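Local coordinates for Low molecular weight heat shock protein (Xanthomonas axonopodis pv. citri, PDB 3GLA), which probably acts as a small heat-shock chaperone of the alpha-crystallin family that helps keep stressed proteins from aggregating, at residues 2-7 and 62-68; 20-25 and 41-45. One frame throughout, in Å; residues are numbered along the deposited sequence. Where two conformers were deposited one is given.

How the interactions relate
From the N terminus the chain runs through the loop 2-7 into strand 7-11, and much later 62-68 comes back beside that loop; interaction 1 therefore closes a long loop that takes in most of the first two thirds of the chain. Interaction 2, between 20-25 and 41-45, closes a much shorter one and lies wholly within the first, so the two nest and do not cross. Strands 38-45 and 64-71 are antiparallel neighbours in one sheet, which lets the contacts meet: Arg45 NH1 donates a hydrogen bond to Arg62 O, and Arg45 makes a cation-pi contact with Trp3. Together they tie the N-terminal loop and the end of strand 15-21 to the three-stranded sheet, and both reach the second subunit.

Interaction 1. Residues 2-7 and 62-68; sequences QWVPRV and RYGSFHR. With PO4 (phosphate ion), chain D.
Trp3 and Phe66 form the tight centre of this contact. Their rings make a T-shaped pair, the edge of Phe66 toward the indole face, with planes at 73° and Trp3 CZ3 3.4 Å from Phe66 CD2. Phe66 CG sits between backbone N and carbonyl carbon (chi1 62°), which brings the ring there. Arg62 O lies over one indole face, Pro5 CG over the opposite one, and Gly64 O at the edge in plane. Pro5, rigid and apolar, lays its CD 3.5 Å from Phe66 CB. Arg68, polar but well packed, is long enough to bring NH1 within 2.7 Å of Pro5 O; the same NH1 forms a salt bridge with Glu60 of the second subunit. In this immunoglobulin-like alpha-crystallin sandwich, the loop before strand 7-11 runs beside strand 64-71 without pairing as a strand: water 1 bridges Trp3 O and His67 N, and water 2 links Trp3 N to Tyr63 O and Ser65 O.

The solvent side is looser. Gln2, bent at chi2, swings NE2 back to Ser65 O (2.7 Å), and Val4 CG1 covers a face of the Arg68 guanidinium. Farther out, Arg6 NE donates to O3 of a phosphate (2.8 Å), probably from the crystallisation liquor and also held by Arg6 of the second subunit.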
loop_
_atom_site.group_PDB
_atom_site.type_symbol
_atom_site.label_atom_id
_atom_site.label_comp_id
_atom_site.label_asym_id
_atom_site.label_seq_id
_atom_site.Cartn_x
_atom_site.Cartn_y
_atom_site.Cartn_z
ATOM N N GLN B 2 7.682 12.886 -4.493
ATOM C CA GLN B 2 7.468 12.696 -3.006
ATOM C C GLN B 2 6.389 11.688 -2.789
ATOM O O GLN B 2 5.319 11.734 -3.469
ATOM C CB GLN B 2 6.854 14.006 -2.413
ATOM C CG GLN B 2 7.318 14.577 -0.979
ATOM C CD GLN B 2 8.068 13.679 -0.071
ATOM O OE1 GLN B 2 9.264 13.757 -0.019
ATOM N NE2 GLN B 2 7.365 12.815 0.690
ATOM N N TRP B 3 6.585 10.840 -1.782
ATOM C CA TRP B 3 5.663 9.825 -1.633
ATOM C C TRP B 3 4.684 10.576 -0.650
ATOM O O TRP B 3 5.101 11.124 0.397
ATOM C CB TRP B 3 6.280 8.632 -0.969
ATOM C CG TRP B 3 5.385 7.496 -0.618
ATOM C CD1 TRP B 3 4.119 7.138 -1.194
ATOM C CD2 TRP B 3 5.714 6.480 0.275
ATOM N NE1 TRP B 3 3.693 5.994 -0.609
ATOM C CE2 TRP B 3 4.634 5.517 0.235
ATOM C CE3 TRP B 3 6.776 6.250 1.071
ATOM C CZ2 TRP B 3 4.593 4.449 0.989
ATOM C CZ3 TRP B 3 6.730 5.099 1.871
ATOM C CH2 TRP B 3 5.644 4.212 1.808
ATOM N N VAL B 4 3.404 10.556 -0.987
ATOM C CA VAL B 4 2.387 11.013 -0.067
ATOM C C VAL B 4 1.452 9.807 0.066
ATOM O O VAL B 4 0.546 9.623 -0.706
ATOM C CB VAL B 4 1.637 12.183 -0.701
ATOM C CG1 VAL B 4 0.572 12.651 0.236
ATOM C CG2 VAL B 4 2.613 13.371 -0.919
ATOM N N PRO B 5 1.659 9.009 1.090
ATOM C CA PRO B 5 0.901 7.806 1.247
ATOM C C PRO B 5 -0.540 8.197 1.546
ATOM O O PRO B 5 -0.795 9.027 2.355
ATOM C CB PRO B 5 1.498 7.109 2.479
ATOM C CG PRO B 5 2.626 7.921 2.840
ATOM C CD PRO B 5 2.778 9.119 2.031
ATOM N N ARG B 6 -1.453 7.524 0.899
ATOM C CA ARG B 6 -2.870 7.863 1.076
ATOM C C ARG B 6 -3.446 7.358 2.344
ATOM O O ARG B 6 -3.065 6.294 2.815
ATOM C CB ARG B 6 -3.654 7.233 -0.083
ATOM C CG ARG B 6 -3.295 8.069 -1.389
ATOM C CD ARG B 6 -3.866 7.289 -2.586
ATOM N NE ARG B 6 -3.642 8.192 -3.694
ATOM C CZ ARG B 6 -4.483 9.092 -4.129
ATOM N NH1 ARG B 6 -5.666 9.275 -3.667
ATOM N NH2 ARG B 6 -4.025 9.851 -5.148
ATOM N N VAL B 7 -4.321 8.140 2.942
ATOM C CA VAL B 7 -4.855 7.833 4.282
ATOM C C VAL B 7 -6.362 8.050 4.229
ATOM O O VAL B 7 -6.884 8.947 3.492
ATOM C CB VAL B 7 -4.283 8.875 5.186
ATOM C CG1 VAL B 7 -5.008 8.963 6.444
ATOM C CG2 VAL B 7 -2.771 8.540 5.379
ATOM N N ARG B 62 6.050 4.904 -5.600
ATOM C CA ARG B 62 6.692 6.103 -4.951
ATOM C C ARG B 62 7.435 5.607 -3.768
ATOM O O ARG B 62 7.042 4.611 -3.101
ATOM C CB ARG B 62 5.554 7.072 -4.520
ATOM C CG ARG B 62 4.732 7.566 -5.733
ATOM C CD ARG B 62 5.556 8.636 -6.401
ATOM N NE ARG B 62 4.746 9.247 -7.464
ATOM C CZ ARG B 62 3.463 8.936 -7.671
ATOM N NH1 ARG B 62 2.776 9.513 -8.646
ATOM N NH2 ARG B 62 2.870 8.027 -6.893
ATOM N N TYR B 63 8.466 6.343 -3.390
ATOM C CA TYR B 63 9.201 5.882 -2.203
ATOM C C TYR B 63 9.993 7.060 -1.655
ATOM O O TYR B 63 9.718 8.164 -2.115
ATOM C CB TYR B 63 10.098 4.665 -2.544
ATOM C CG TYR B 63 11.120 5.012 -3.561
ATOM C CD1 TYR B 63 12.405 5.247 -3.171
ATOM C CD2 TYR B 63 10.795 5.087 -4.951
ATOM C CE1 TYR B 63 13.402 5.559 -4.094
ATOM C CE2 TYR B 63 11.767 5.423 -5.901
ATOM C CZ TYR B 63 13.085 5.623 -5.464
ATOM O OH TYR B 63 14.041 5.906 -6.398
ATOM N N GLY B 64 10.861 6.740 -0.729
ATOM C CA GLY B 64 11.621 7.790 -0.013
ATOM C C GLY B 64 10.865 8.174 1.222
ATOM O O GLY B 64 10.060 7.387 1.765
ATOM N N SER B 65 11.130 9.391 1.665
ATOM C CA SER B 65 10.578 9.710 2.983
ATOM C C SER B 65 9.117 10.178 2.809
ATOM O O SER B 65 8.700 10.713 1.776
ATOM C CB SER B 65 11.347 10.893 3.642
ATOM O OG SER B 65 12.665 10.517 3.659
ATOM N N PHE B 66 8.363 9.967 3.856
ATOM C CA PHE B 66 7.058 10.589 3.833
ATOM C C PHE B 66 6.820 11.136 5.255
ATOM O O PHE B 66 7.452 10.714 6.204
ATOM C CB PHE B 66 5.916 9.556 3.549
ATOM C CG PHE B 66 5.801 8.505 4.562
ATOM C CD1 PHE B 66 4.884 8.678 5.633
ATOM C CD2 PHE B 66 6.575 7.339 4.469
ATOM C CE1 PHE B 66 4.710 7.684 6.584
ATOM C CE2 PHE B 66 6.435 6.313 5.471
ATOM C CZ PHE B 66 5.471 6.528 6.531
ATOM N N HIS B 67 5.942 12.119 5.317
ATOM C CA HIS B 67 5.532 12.636 6.599
ATOM C C HIS B 67 4.270 13.374 6.360
ATOM O O HIS B 67 4.204 14.296 5.555
ATOM C CB HIS B 67 6.618 13.584 6.982
ATOM C CG HIS B 67 6.434 14.206 8.292
ATOM N ND1 HIS B 67 5.438 13.873 9.187
ATOM C CD2 HIS B 67 7.225 15.105 8.932
ATOM C CE1 HIS B 67 5.582 14.596 10.302
ATOM N NE2 HIS B 67 6.654 15.328 10.171
ATOM N N ARG B 68 3.235 12.890 6.955
ATOM C CA ARG B 68 1.967 13.546 6.785
ATOM C C ARG B 68 1.518 13.803 8.246
ATOM O O ARG B 68 1.808 13.065 9.181
ATOM C CB ARG B 68 0.952 12.634 6.156
ATOM C CG ARG B 68 1.494 12.322 4.707
ATOM C CD ARG B 68 0.350 11.797 3.818
ATOM N NE ARG B 68 -0.607 12.820 3.516
ATOM C CZ ARG B 68 -1.842 12.507 3.089
ATOM N NH1 ARG B 68 -2.275 11.234 3.031
ATOM N NH2 ARG B 68 -2.665 13.482 2.823
HETATM P P PO4 D . -0.440 8.157 -5.776
HETATM O O1 PO4 D . 0.684 9.006 -6.075
HETATM O O2 PO4 D . 0.049 6.625 -5.791
HETATM O O3 PO4 D . -0.930 8.363 -4.344
HETATM O O4 PO4 D . -1.589 8.116 -6.670
HETATM O O HOH W 1 4.452 12.459 2.802
HETATM O O HOH W 2 9.359 10.378 -0.825
#

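Interaction 2. Residues 20-25 and 41-45; sequences ADLPGI and IRGER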
loop_
_atom_site.group_PDB
_atom_site.type_symbol
_atom_site.label_atom_id
_atom_site.label_comp_id
_atom_site.label_asym_id
_atom_site.label_seq_id
_atom_site.Cartn_x
_atom_site.Cartn_y
_atom_site.Cartn_z
ATOM N N ALA B 20 -3.592 4.012 6.740
ATOM C CA ALA B 20 -2.641 4.584 5.833
ATOM C C ALA B 20 -2.118 3.485 4.942
ATOM O O ALA B 20 -1.721 2.414 5.396
ATOM C CB ALA B 20 -1.496 5.180 6.644
ATOM N N ASP B 21 -2.043 3.773 3.694
ATOM C CA ASP B 21 -1.480 2.784 2.791
ATOM C C ASP B 21 0.020 3.065 2.762
ATOM O O ASP B 21 0.535 4.004 2.124
ATOM C CB ASP B 21 -2.054 3.065 1.420
ATOM C CG ASP B 21 -3.379 2.339 1.210
ATOM O OD1 ASP B 21 -3.826 1.664 2.127
ATOM O OD2 ASP B 21 -3.950 2.593 0.130
ATOM N N LEU B 22 0.705 2.137 3.428
ATOM C CA LEU B 22 2.174 2.243 3.537
ATOM C C LEU B 22 2.777 0.951 3.083
ATOM O O LEU B 22 3.498 0.307 3.836
ATOM C CB LEU B 22 2.514 2.570 5.022
ATOM C CG LEU B 22 2.079 4.080 5.304
ATOM C CD1 LEU B 22 2.147 4.135 6.844
ATOM C CD2 LEU B 22 2.999 4.985 4.607
ATOM N N PRO B 23 2.558 0.615 1.816
ATOM C CA PRO B 23 3.104 -0.687 1.391
ATOM C C PRO B 23 4.625 -0.660 1.371
ATOM O O PRO B 23 5.279 0.344 1.239
ATOM C CB PRO B 23 2.573 -0.809 -0.020
ATOM C CG PRO B 23 2.420 0.645 -0.596
ATOM C CD PRO B 23 1.856 1.320 0.726
ATOM N N GLY B 24 5.161 -1.798 1.800
ATOM C CA GLY B 24 6.601 -1.964 1.609
ATOM C C GLY B 24 7.396 -1.484 2.817
ATOM O O GLY B 24 8.629 -1.292 2.680
ATOM N N ILE B 25 6.704 -1.239 3.928
ATOM C CA ILE B 25 7.342 -0.807 5.179
ATOM C C ILE B 25 6.870 -1.676 6.223
ATOM O O ILE B 25 5.717 -1.909 6.442
ATOM C CB ILE B 25 6.938 0.637 5.552
ATOM C CG1 ILE B 25 7.334 1.527 4.481
ATOM C CG2 ILE B 25 7.861 1.043 6.768
ATOM C CD1 ILE B 25 6.996 3.047 4.800
ATOM N N ILE B 41 2.386 10.816 10.732
ATOM C CA ILE B 41 2.993 9.579 10.365
ATOM C C ILE B 41 4.212 9.897 9.573
ATOM O O ILE B 41 4.182 10.767 8.719
ATOM C CB ILE B 41 2.064 8.631 9.539
ATOM C CG1 ILE B 41 1.537 9.355 8.269
ATOM C CG2 ILE B 41 0.928 8.184 10.427
ATOM C CD1 ILE B 41 0.788 8.386 7.283
ATOM N N ARG B 42 5.292 9.162 9.813
ATOM C CA ARG B 42 6.472 9.502 9.099
ATOM C C ARG B 42 7.284 8.253 8.955
ATOM O O ARG B 42 7.127 7.304 9.737
ATOM C CB ARG B 42 7.275 10.610 9.756
ATOM C CG ARG B 42 7.878 10.162 10.835
ATOM C CD ARG B 42 8.501 11.425 11.536
ATOM N NE ARG B 42 9.237 12.296 10.681
ATOM C CZ ARG B 42 9.427 13.585 10.970
ATOM N NH1 ARG B 42 8.917 14.118 12.114
ATOM N NH2 ARG B 42 10.117 14.344 10.118
ATOM N N GLY B 43 8.099 8.246 7.915
ATOM C CA GLY B 43 8.927 7.039 7.742
ATOM C C GLY B 43 9.531 7.169 6.337
ATOM O O GLY B 43 9.583 8.281 5.721
ATOM N N GLU B 44 10.004 6.012 5.876
ATOM C CA GLU B 44 10.820 6.060 4.621
ATOM C C GLU B 44 10.631 4.706 4.034
ATOM O O GLU B 44 10.553 3.693 4.685
ATOM C CB GLU B 44 12.297 6.350 4.839
ATOM C CG GLU B 44 13.161 6.549 3.556
ATOM C CD GLU B 44 14.181 7.749 3.508
ATOM O OE1 GLU B 44 14.867 7.823 2.455
ATOM O OE2 GLU B 44 14.295 8.601 4.444
ATOM N N ARG B 45 10.474 4.686 2.727
ATOM C CA ARG B 45 10.385 3.476 2.137
ATOM C C ARG B 45 11.522 3.406 1.168
ATOM O O ARG B 45 11.747 4.377 0.487
ATOM C CB ARG B 45 9.010 3.663 1.302
ATOM C CG ARG B 45 8.858 2.658 0.315
ATOM C CD ARG B 45 7.493 2.888 -0.483
ATOM N NE ARG B 45 7.195 1.816 -1.115
ATOM C CZ ARG B 45 6.130 1.488 -1.787
ATOM N NH1 ARG B 45 5.675 2.237 -2.777
ATOM N NH2 ARG B 45 5.980 0.250 -1.831
#
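Ala20 and Ile41 meet through methyl groups, CB of the alanine lying 4.0 Å from CD1 of the isoleucine. The small alanine suits a strand position facing the opposite sheet, while Ile41 spans the gap by extending its longer branch: CG1 stands between the backbone N and the carbonyl carbon (chi1 56°), and chi2 is extended, which sends CD1 toward Ala20. Leu22 adds a looser apolar touch with CD1 at 4.5 Å from the same Ile41 CD1. At the other end Ile25 reaches across with its CD1, 3.6 Å from Glu44 O and 4.1 Å from Arg45 CB, so a branched aliphatic chain lies against strand backbone as well as side chain.

The polar part is contact without a hydrogen bond. Arg45 is stretched out from CG to NE, its CG anti to the backbone N (chi1 165°), and this carries the guanidinium over to the turn. There Pro23 O sits over one face of the group, 3.2 Å from Arg45 NH2 but at a poor angle for bonding, and Pro23 CG lies 3.8 Å from that nitrogen. The guanidinium has its stronger partners outside the turn: Trp3, and Asp21 of the second subunit, which bridges to NH1; Asp21 of this chain pairs likewise with Arg45 there.

The turn's geometry suits glycine at its third position. Leu22 to Ile25 is a type II beta turn, and Gly24, with phi 92°, fits it, its bare CA passing near Arg45 NH2.

The contact spans the two sheets of the sandwich: Leu22 and Ile25 both pack on Phe66 of strand 64-71, and Ile41 also touches Val7 of strand 7-11 and Ile92 of strand 89-95.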